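PDB 6JU8: tyrosinase from Aspergillus oryzae, which probably oxidises L-tyrosine and L-dopa to L-dopaquinone with molecular oxygen at a dinuclear copper centre, a step of melanin biosynthesis. Local coordinates for residues S302-D307 and N327-H332; W145-W150 and F372-C377; G69-P74 and V365-P370. The protein carries 1 engineered substitution. One frame throughout, in Å; residues are numbered along the deposited sequence. Where two conformers were deposited one is given.

Contact 1 (S302-D307 and N327-H332); sequences SSTRYD and NLEAIH. With CU (copper (II) ion), chain D.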
loop_
_atom_site.group_PDB
_atom_site.type_symbol
_atom_site.label_atom_id
_atom_site.label_comp_id
_atom_site.label_asym_id
_atom_site.label_seq_id
_atom_site.Cartn_x
_atom_site.Cartn_y
_atom_site.Cartn_z
ATOM N N SER A 302 -2.863 16.225 -30.889
ATOM C CA SER A 302 -3.543 16.613 -29.664
ATOM C C SER A 302 -4.582 15.627 -29.149
ATOM O O SER A 302 -4.890 15.678 -27.945
ATOM C CB SER A 302 -4.277 17.973 -29.857
ATOM O OG SER A 302 -5.257 17.870 -30.875
ATOM N N SER A 303 -5.178 14.801 -30.008
ATOM C CA SER A 303 -6.403 14.118 -29.563
ATOM C C SER A 303 -6.624 12.790 -30.247
ATOM O O SER A 303 -6.310 12.614 -31.436
ATOM C CB SER A 303 -7.622 15.025 -29.827
ATOM O OG SER A 303 -8.830 14.452 -29.358
ATOM N N THR A 304 -7.312 11.908 -29.506
ATOM C CA THR A 304 -7.873 10.685 -30.080
ATOM C C THR A 304 -8.951 10.977 -31.105
ATOM O O THR A 304 -9.324 10.084 -31.887
ATOM C CB THR A 304 -8.448 9.784 -28.959
ATOM O OG1 THR A 304 -9.310 10.561 -28.131
ATOM C CG2 THR A 304 -7.316 9.256 -28.081
ATOM N N ARG A 305 -9.493 12.196 -31.195
ATOM C CA ARG A 305 -10.583 12.440 -32.141
ATOM C C ARG A 305 -10.126 12.399 -33.589
ATOM O O ARG A 305 -10.944 12.173 -34.495
ATOM C CB ARG A 305 -11.258 13.792 -31.837
ATOM C CG ARG A 305 -12.457 14.035 -32.753
ATOM C CD ARG A 305 -13.178 15.325 -32.461
ATOM N NE ARG A 305 -13.875 15.325 -31.181
ATOM C CZ ARG A 305 -14.928 16.080 -30.904
ATOM N NH1 ARG A 305 -15.463 15.995 -29.683
ATOM N NH2 ARG A 305 -15.455 16.897 -31.821
ATOM N N TYR A 306 -8.830 12.656 -33.826
ATOM C CA TYR A 306 -8.419 12.869 -35.221
ATOM C C TYR A 306 -8.676 11.636 -36.062
ATOM O O TYR A 306 -9.197 11.747 -37.162
ATOM C CB TYR A 306 -6.941 13.253 -35.304
ATOM C CG TYR A 306 -6.553 13.854 -36.637
ATOM C CD1 TYR A 306 -6.660 15.220 -36.852
ATOM C CD2 TYR A 306 -6.073 13.057 -37.678
ATOM C CE1 TYR A 306 -6.303 15.793 -38.054
ATOM C CE2 TYR A 306 -5.702 13.624 -38.887
ATOM C CZ TYR A 306 -5.828 14.983 -39.069
ATOM O OH TYR A 306 -5.473 15.588 -40.252
ATOM N N ASP A 307 -8.310 10.467 -35.526
ATOM C CA ASP A 307 -8.548 9.254 -36.303
ATOM C C ASP A 307 -9.192 8.227 -35.385
ATOM O O ASP A 307 -8.465 7.457 -34.743
ATOM C CB ASP A 307 -7.255 8.726 -36.911
ATOM C CG ASP A 307 -7.426 7.693 -38.006
ATOM O OD1 ASP A 307 -8.515 7.097 -38.152
ATOM O OD2 ASP A 307 -6.453 7.449 -38.757
ATOM N N ASN A 327 -0.734 9.511 -30.530
ATOM C CA ASN A 327 -0.950 10.905 -30.146
ATOM C C ASN A 327 -0.843 11.126 -28.631
ATOM O O ASN A 327 -0.872 10.200 -27.818
ATOM C CB ASN A 327 -2.302 11.370 -30.695
ATOM C CG ASN A 327 -3.474 10.706 -30.027
ATOM O OD1 ASN A 327 -3.810 11.029 -28.895
ATOM N ND2 ASN A 327 -4.125 9.767 -30.719
ATOM N N LEU A 328 -0.734 12.400 -28.243
ATOM C CA LEU A 328 -0.560 12.785 -26.853
ATOM C C LEU A 328 -1.666 12.264 -25.937
ATOM O O LEU A 328 -1.432 11.738 -24.838
ATOM C CB LEU A 328 -0.576 14.321 -26.761
ATOM C CG LEU A 328 -0.492 14.905 -25.347
ATOM C CD1 LEU A 328 0.946 14.812 -24.841
ATOM C CD2 LEU A 328 -0.982 16.347 -25.350
ATOM N N GLU A 329 -2.922 12.394 -26.385
ATOM C CA GLU A 329 -4.040 12.015 -25.525
ATOM C C GLU A 329 -4.057 10.499 -25.321
ATOM O O GLU A 329 -4.298 10.043 -24.198
ATOM C CB GLU A 329 -5.358 12.477 -26.139
ATOM C CG GLU A 329 -6.548 12.261 -25.220
ATOM C CD GLU A 329 -7.838 12.861 -25.738
ATOM O OE1 GLU A 329 -7.947 13.281 -26.911
ATOM O OE2 GLU A 329 -8.793 12.865 -24.935
ATOM N N ALA A 330 -3.797 9.735 -26.372
ATOM C CA ALA A 330 -3.760 8.270 -26.287
ATOM C C ALA A 330 -2.663 7.819 -25.336
ATOM O O ALA A 330 -2.842 6.893 -24.535
ATOM C CB ALA A 330 -3.574 7.698 -27.697
ATOM N N ILE A 331 -1.462 8.405 -25.441
ATOM C CA ILE A 331 -0.400 8.036 -24.504
ATOM C C ILE A 331 -0.866 8.325 -23.079
ATOM O O ILE A 331 -0.758 7.515 -22.157
ATOM C CB ILE A 331 0.926 8.762 -24.789
ATOM C CG1 ILE A 331 1.516 8.330 -26.142
ATOM C CG2 ILE A 331 1.921 8.534 -23.665
ATOM C CD1 ILE A 331 2.761 9.093 -26.556
ATOM N N HIS A 332 -1.378 9.538 -22.873
ATOM C CA HIS A 332 -1.890 9.979 -21.579
ATOM C C HIS A 332 -2.943 9.030 -21.025
ATOM O O HIS A 332 -2.964 8.799 -19.807
ATOM C CB HIS A 332 -2.453 11.390 -21.753
ATOM C CG HIS A 332 -3.704 11.721 -21.005
ATOM N ND1 HIS A 332 -4.973 11.391 -21.454
ATOM C CD2 HIS A 332 -3.889 12.419 -19.859
ATOM C CE1 HIS A 332 -5.869 11.862 -20.600
ATOM N NE2 HIS A 332 -5.242 12.497 -19.600
HETATM CU CU CU D . -5.653 12.947 -17.507
HETATM O O HOH W 1 -9.483 9.818 -25.507
HETATM O O HOH W 2 -7.759 13.770 -17.720
#
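Glu329 reaches from the first turn of a helix to the Ser303 hydroxyl and the Thr304 amide, and one of its carboxylate oxygens takes two bonds there. Ser303 OG meets Glu329 OE1 at 2.9 Å, nearly along the C-O axis, whereas the amide Thr304 N comes to the same oxygen at 3.0 Å from above the carboxylate plane, 39° out of it. The glutamate has the length for this because its chain is extended, with CG anti to the backbone N (chi1 -173°). Ser303 suits its place by being short and able both to give and to take: while its hydroxyl donates to Glu329, Ser303 OG accepts from Arg305 N at 3.0 Å in an ST turn, which fixes the rotation of the hydroxyl.

Thr304 lies across the glutamate at about a right angle and has two different ends. Its methyl CG2 rests 4.1 Å from Ala330 CB, and Ala330, ending at CB, lets the threonine methyl lie close to the helix backbone; its OG1 receives a water that also donates, weakly, to Glu329 OE2. Asn99 holds the outer polar ends, bonding through OD1 to Thr304 OG1 and through its backbone N to Glu329 OE2. Asn327, crossing Thr304 likewise at about a right angle, is the N-cap: its OD1 accepts from Ala330 N at 2.8 Å, and the side chain covers the Ser303 carbonyl.

One turn on, His332 ND1 donates to Glu329 O at 3.1 Å in the carbonyl plane, which orients the ring so that NE2 binds copper. The contact thus joins the loop after helix 298-302 to the start of helix 328-340, whose Leu328 packs on helices 103-129, 283-292 and 371-389.

Contact 2 (W145-W150 and F372-C377); sequences WRLPYW and FWLHHC. With CU (copper (II) ion), chain D.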
loop_
_atom_site.group_PDB
_atom_site.type_symbol
_atom_site.label_atom_id
_atom_site.label_comp_id
_atom_site.label_asym_id
_atom_site.label_seq_id
_atom_site.Cartn_x
_atom_site.Cartn_y
_atom_site.Cartn_z
ATOM N N TRP A 145 8.586 28.737 -6.540
ATOM C CA TRP A 145 7.948 27.441 -6.668
ATOM C C TRP A 145 6.969 27.384 -7.829
ATOM O O TRP A 145 6.203 28.322 -8.035
ATOM C CB TRP A 145 7.190 27.072 -5.395
ATOM C CG TRP A 145 6.486 25.758 -5.490
ATOM C CD1 TRP A 145 7.026 24.528 -5.205
ATOM C CD2 TRP A 145 5.128 25.549 -5.893
ATOM N NE1 TRP A 145 6.048 23.568 -5.414
ATOM C CE2 TRP A 145 4.893 24.162 -5.832
ATOM C CE3 TRP A 145 4.086 26.406 -6.298
ATOM C CZ2 TRP A 145 3.648 23.622 -6.159
ATOM C CZ3 TRP A 145 2.860 25.865 -6.625
ATOM C CH2 TRP A 145 2.662 24.474 -6.557
ATOM N N ARG A 146 6.984 26.258 -8.538
ATOM C CA ARG A 146 5.960 25.997 -9.547
ATOM C C ARG A 146 5.566 24.528 -9.396
ATOM O O ARG A 146 6.310 23.739 -8.779
ATOM C CB ARG A 146 6.473 26.281 -10.959
ATOM C CG ARG A 146 6.726 27.773 -11.222
ATOM C CD ARG A 146 5.408 28.527 -11.194
ATOM N NE ARG A 146 5.483 29.955 -11.549
ATOM C CZ ARG A 146 5.840 30.940 -10.729
ATOM N NH1 ARG A 146 6.214 30.659 -9.479
ATOM N NH2 ARG A 146 5.840 32.192 -11.155
ATOM N N LEU A 147 4.423 24.152 -9.939
ATOM C CA LEU A 147 3.983 22.765 -9.729
ATOM C C LEU A 147 4.960 21.820 -10.423
ATOM O O LEU A 147 5.162 21.911 -11.634
ATOM C CB LEU A 147 2.583 22.575 -10.336
ATOM C CG LEU A 147 1.985 21.172 -10.140
ATOM C CD1 LEU A 147 1.617 20.941 -8.670
ATOM C CD2 LEU A 147 0.781 20.956 -11.045
ATOM N N PRO A 148 5.566 20.892 -9.714
ATOM C CA PRO A 148 6.448 19.928 -10.395
ATOM C C PRO A 148 5.703 18.984 -11.325
ATOM O O PRO A 148 4.507 18.736 -11.179
ATOM C CB PRO A 148 7.049 19.133 -9.242
ATOM C CG PRO A 148 6.865 20.004 -8.035
ATOM C CD PRO A 148 5.536 20.689 -8.255
ATOM N N TYR A 149 6.453 18.438 -12.295
ATOM C CA TYR A 149 5.887 17.456 -13.222
ATOM C C TYR A 149 6.450 16.076 -12.925
ATOM O O TYR A 149 7.608 15.925 -12.510
ATOM C CB TYR A 149 6.089 17.859 -14.696
ATOM C CG TYR A 149 7.526 17.863 -15.157
ATOM C CD1 TYR A 149 8.108 16.714 -15.692
ATOM C CD2 TYR A 149 8.290 19.022 -15.070
ATOM C CE1 TYR A 149 9.425 16.707 -16.124
ATOM C CE2 TYR A 149 9.620 19.030 -15.489
ATOM C CZ TYR A 149 10.173 17.876 -16.013
ATOM O OH TYR A 149 11.495 17.889 -16.418
ATOM N N TRP A 150 5.614 15.059 -13.187
ATOM C CA TRP A 150 6.102 13.679 -13.156
ATOM C C TRP A 150 6.522 13.234 -14.548
ATOM O O TRP A 150 5.690 13.102 -15.451
ATOM C CB TRP A 150 5.009 12.752 -12.628
ATOM C CG TRP A 150 5.346 11.294 -12.783
ATOM C CD1 TRP A 150 6.538 10.689 -12.524
ATOM C CD2 TRP A 150 4.433 10.281 -13.238
ATOM N NE1 TRP A 150 6.430 9.343 -12.803
ATOM C CE2 TRP A 150 5.160 9.069 -13.243
ATOM C CE3 TRP A 150 3.100 10.285 -13.659
ATOM C CZ2 TRP A 150 4.591 7.857 -13.639
ATOM C CZ3 TRP A 150 2.536 9.082 -14.059
ATOM C CH2 TRP A 150 3.283 7.889 -14.051
ATOM N N PHE A 372 -2.674 12.799 -10.308
ATOM C CA PHE A 372 -3.361 13.319 -11.486
ATOM C C PHE A 372 -2.682 14.592 -11.980
ATOM O O PHE A 372 -2.411 14.783 -13.172
ATOM C CB PHE A 372 -4.829 13.616 -11.145
ATOM C CG PHE A 372 -5.579 14.300 -12.261
ATOM C CD1 PHE A 372 -5.570 15.688 -12.360
ATOM C CD2 PHE A 372 -6.286 13.546 -13.196
ATOM C CE1 PHE A 372 -6.250 16.310 -13.401
ATOM C CE2 PHE A 372 -6.978 14.151 -14.216
ATOM C CZ PHE A 372 -6.956 15.539 -14.297
ATOM N N TRP A 373 -2.440 15.521 -11.064
ATOM C CA TRP A 373 -1.978 16.852 -11.427
ATOM C C TRP A 373 -0.534 16.831 -11.895
ATOM O O TRP A 373 -0.135 17.631 -12.730
ATOM C CB TRP A 373 -2.132 17.743 -10.187
ATOM C CG TRP A 373 -3.503 17.657 -9.572
ATOM C CD1 TRP A 373 -3.898 16.841 -8.542
ATOM C CD2 TRP A 373 -4.662 18.430 -9.932
ATOM N NE1 TRP A 373 -5.230 17.046 -8.253
ATOM C CE2 TRP A 373 -5.715 18.028 -9.091
ATOM C CE3 TRP A 373 -4.911 19.435 -10.892
ATOM C CZ2 TRP A 373 -6.987 18.589 -9.172
ATOM C CZ3 TRP A 373 -6.183 19.989 -10.974
ATOM C CH2 TRP A 373 -7.222 19.563 -10.113
ATOM N N LEU A 374 0.244 15.911 -11.328
ATOM C CA LEU A 374 1.656 15.748 -11.721
ATOM C C LEU A 374 1.778 15.114 -13.091
ATOM O O LEU A 374 2.611 15.530 -13.905
ATOM C CB LEU A 374 2.362 14.905 -10.658
ATOM C CG LEU A 374 2.245 15.377 -9.212
ATOM C CD1 LEU A 374 2.994 14.416 -8.296
ATOM C CD2 LEU A 374 2.729 16.808 -9.011
ATOM N N HIS A 375 0.900 14.154 -13.356
ATOM C CA HIS A 375 0.763 13.603 -14.712
ATOM C C HIS A 375 0.390 14.701 -15.695
ATOM O O HIS A 375 1.022 14.877 -16.753
ATOM C CB HIS A 375 -0.303 12.502 -14.677
ATOM C CG HIS A 375 -0.579 11.860 -15.993
ATOM N ND1 HIS A 375 0.413 11.493 -16.875
ATOM C CD2 HIS A 375 -1.775 11.467 -16.529
ATOM C CE1 HIS A 375 -0.176 10.923 -17.924
ATOM N NE2 HIS A 375 -1.497 10.891 -17.754
ATOM N N HIS A 376 -0.678 15.465 -15.372
ATOM C CA HIS A 376 -1.076 16.503 -16.317
ATOM C C HIS A 376 -0.056 17.619 -16.418
ATOM O O HIS A 376 0.038 18.252 -17.472
ATOM C CB HIS A 376 -2.477 17.039 -15.952
ATOM C CG HIS A 376 -3.483 16.181 -16.691
ATOM N ND1 HIS A 376 -3.687 16.351 -18.044
ATOM C CD2 HIS A 376 -4.188 15.087 -16.334
ATOM C CE1 HIS A 376 -4.534 15.430 -18.469
ATOM N NE2 HIS A 376 -4.866 14.630 -17.438
ATOM N N CYS A 377 0.754 17.852 -15.396
ATOM C CA CYS A 377 1.839 18.803 -15.539
ATOM C C CYS A 377 2.830 18.319 -16.593
ATOM O O CYS A 377 3.259 19.111 -17.468
ATOM C CB CYS A 377 2.448 19.083 -14.150
ATOM S SG CYS A 377 3.573 20.509 -14.286
HETATM CU CU CU D . -5.653 12.947 -17.507
HETATM O O HOH W 2 -7.759 13.770 -17.720
#
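Leu147, Leu374 and Cys377 form the apolar centre, where the methyls of Leu147 touch the helix. Its CD1 lies 4.3 Å from Leu374 CD2, and the other branch, CD2, meets Cys377 CB at 4.0 Å while also touching Trp373 O. Carrying CG anti to the backbone N (chi1 -178°), Leu147 sends this fork between successive turns, a job for a branched aliphatic end. Cys377 is slim enough to lie close under the loop: its SG touches Tyr149 CB at 3.7 Å, and the phenol ring of Tyr149 leads away from the helix.

Farther along, Trp150 CB packs on Leu374 CB at 3.9 Å. The indole presents its edge to His375, with CE3 4.2 Å from His375 CB, and its NE1 is bonded to the Arg169 carbonyl.

At the polar edge, Trp150 N donates to Leu374 O at 3.1 Å and almost straight, at 177°, although it arrives from well above the carbonyl plane. The irregular chain is thereby pinned to the helix by a backbone bond beside the side-chain packing. His375 NE2 is engaged with His332 O, a link to helix 328-340.

On the far side of helix 371-389, His376 NE2 binds copper at 1.9 Å, with His332 and His336 the other histidines on that ion. The contact lies in the common central domain, where helix-borne histidines hold the two coppers in this family.

Contact 3 (G69-P74 and V365-P370); sequences GIHGAP and VAAYDP. With CU (copper (II) ion), chain C.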
loop_
_atom_site.group_PDB
_atom_site.type_symbol
_atom_site.label_atom_id
_atom_site.label_comp_id
_atom_site.label_asym_id
_atom_site.label_seq_id
_atom_site.Cartn_x
_atom_site.Cartn_y
_atom_site.Cartn_z
ATOM N N GLY A 69 -13.287 17.992 -8.458
ATOM C CA GLY A 69 -14.629 17.787 -8.974
ATOM C C GLY A 69 -14.869 18.507 -10.276
ATOM O O GLY A 69 -15.780 18.140 -11.022
ATOM N N ILE A 70 -14.065 19.512 -10.622
ATOM C CA ILE A 70 -14.246 20.165 -11.931
ATOM C C ILE A 70 -14.137 19.162 -13.045
ATOM O O ILE A 70 -14.853 19.240 -14.052
ATOM C CB ILE A 70 -13.183 21.282 -12.092
ATOM C CG1 ILE A 70 -13.459 22.454 -11.140
ATOM C CG2 ILE A 70 -13.125 21.746 -13.536
ATOM C CD1 ILE A 70 -12.319 23.430 -10.993
ATOM N N HIS A 71 -13.200 18.229 -12.909
ATOM C CA HIS A 71 -12.842 17.318 -13.996
ATOM C C HIS A 71 -13.983 16.360 -14.333
ATOM O O HIS A 71 -14.211 16.077 -15.499
ATOM C CB HIS A 71 -11.606 16.541 -13.562
ATOM C CG HIS A 71 -10.985 15.664 -14.588
ATOM N ND1 HIS A 71 -11.162 14.290 -14.532
ATOM C CD2 HIS A 71 -10.225 15.911 -15.671
ATOM C CE1 HIS A 71 -10.495 13.752 -15.559
ATOM N NE2 HIS A 71 -9.922 14.703 -16.261
ATOM N N GLY A 72 -14.678 15.812 -13.333
ATOM C CA GLY A 72 -15.600 14.707 -13.506
ATOM C C GLY A 72 -16.672 14.667 -12.443
ATOM O O GLY A 72 -17.369 15.651 -12.197
ATOM N N ALA A 73 -16.843 13.489 -11.850
ATOM C CA ALA A 73 -17.844 13.297 -10.806
ATOM C C ALA A 73 -17.493 14.173 -9.613
ATOM O O ALA A 73 -16.294 14.367 -9.338
ATOM C CB ALA A 73 -17.912 11.825 -10.405
ATOM N N PRO A 74 -18.449 14.676 -8.843
ATOM C CA PRO A 74 -19.877 14.353 -8.913
ATOM C C PRO A 74 -20.710 15.158 -9.900
ATOM O O PRO A 74 -21.952 15.123 -9.846
ATOM C CB PRO A 74 -20.356 14.660 -7.472
ATOM C CG PRO A 74 -19.451 15.787 -7.039
ATOM C CD PRO A 74 -18.103 15.464 -7.624
ATOM N N VAL A 365 -13.284 9.994 -11.739
ATOM C CA VAL A 365 -12.696 10.153 -10.418
ATOM C C VAL A 365 -11.187 10.294 -10.417
ATOM O O VAL A 365 -10.602 10.411 -9.331
ATOM C CB VAL A 365 -13.123 9.020 -9.451
ATOM C CG1 VAL A 365 -14.623 9.073 -9.188
ATOM C CG2 VAL A 365 -12.699 7.659 -9.990
ATOM N N ALA A 366 -10.544 10.315 -11.588
ATOM C CA ALA A 366 -9.086 10.330 -11.624
ATOM C C ALA A 366 -8.490 11.543 -10.936
ATOM O O ALA A 366 -7.389 11.438 -10.353
ATOM C CB ALA A 366 -8.638 10.281 -13.084
ATOM N N ALA A 367 -9.151 12.699 -11.015
ATOM C CA ALA A 367 -8.555 13.924 -10.467
ATOM C C ALA A 367 -8.477 13.903 -8.951
ATOM O O ALA A 367 -7.739 14.708 -8.373
ATOM C CB ALA A 367 -9.324 15.145 -10.982
ATOM N N TYR A 368 -9.154 12.965 -8.274
ATOM C CA TYR A 368 -9.043 12.891 -6.813
ATOM C C TYR A 368 -7.667 12.403 -6.404
ATOM O O TYR A 368 -7.192 12.716 -5.308
ATOM C CB TYR A 368 -10.184 12.043 -6.185
ATOM C CG TYR A 368 -11.469 12.798 -6.386
ATOM C CD1 TYR A 368 -11.788 13.893 -5.608
ATOM C CD2 TYR A 368 -12.348 12.450 -7.400
ATOM C CE1 TYR A 368 -12.970 14.602 -5.821
ATOM C CE2 TYR A 368 -13.508 13.171 -7.630
ATOM C CZ TYR A 368 -13.832 14.241 -6.843
ATOM O OH TYR A 368 -14.963 14.986 -7.054
ATOM N N ASP A 369 -6.994 11.618 -7.257
ATOM C CA ASP A 369 -5.678 11.113 -6.868
ATOM C C ASP A 369 -4.658 12.222 -7.063
ATOM O O ASP A 369 -4.568 12.725 -8.204
ATOM C CB ASP A 369 -5.304 9.893 -7.712
ATOM C CG ASP A 369 -4.032 9.218 -7.208
ATOM O OD1 ASP A 369 -3.092 9.976 -6.836
ATOM O OD2 ASP A 369 -3.971 7.965 -7.231
ATOM N N PRO A 370 -3.910 12.636 -6.058
ATOM C CA PRO A 370 -2.977 13.763 -6.241
ATOM C C PRO A 370 -1.972 13.588 -7.364
ATOM O O PRO A 370 -1.450 14.594 -7.872
ATOM C CB PRO A 370 -2.272 13.833 -4.864
ATOM C CG PRO A 370 -3.345 13.356 -3.911
ATOM C CD PRO A 370 -3.982 12.179 -4.626
HETATM CU CU CU C . -8.966 15.227 -18.090
HETATM O O HOH W 3 -12.006 13.087 -12.106
HETATM O O HOH W 2 -7.759 13.770 -17.720
#
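Tyr368 OH donates to Ala73 O at 2.7 Å in the tight part of the contact, with the carbonyl oxygen near the plane of the ring and the hydroxyl tilted 18° from the carbonyl plane. The same phenol oxygen is pressed by Pro74 CD at 3.2 Å, the proline crossing the tyrosine at about a right angle, and by Gly69 CA at 3.4 Å. A tyrosine is suited to this span, being long and rigid with a donor at its end; its CG is anti to the carbonyl carbon (chi1 -68°), which directs the ring at the loop. Gly69, with no side chain, lets the hydroxyl come close to the backbone. Pro74 follows a cis peptide bond, which sets its CD beside Ala73 O, so both meet the hydroxyl.

The other half is looser, with water filling part of the join. The small Ala367 lets its CB come to His71 CB at 3.7 Å, obliquely to the ring, whereas Ala73 CB and Val365 CG1 are just within reach at 4.5 Å. Between His71 and the opposite backbone sits a water that accepts from both His71 ND1, at 2.8 Å, and Ala367 N, at 3.1 Å. The water, with a weak bond from ND1 to Val363 O, helps to fix the ring's rotation and leaves NE2 for the metal. Phe372, at the start of helix 371-389, meets the His71 ring edge-to-face and adds an aromatic wall.

His71 NE2 binds copper at 2.1 Å, and His98 and His107 complete the set of three histidines. Three histidines on each of two coppers are the hallmark of the type 3 site of tyrosinases.

How the contacts relate
The three contacts gather round one dicopper site. Contacts 1 and 2 supply His332 and His376 to the same copper ion, which has His336 as third histidine; His332 NE2 and His376 NE2 lie 3.1 Å apart. Contact 3 supplies His71 to the other copper. A water oxygen lies 2.3 Å from the copper of His332 and His376 and 1.9 Å from the copper of His71. Contacts 2 and 3 also touch directly, Phe372 CZ lying 3.6 Å from His71 CD2, whereas contacts 1 and 3 come no nearer than about 6 Å between nearest atoms. Along the chain, contact 1 is nested within the loops closed by contacts 2 and 3, which interlace.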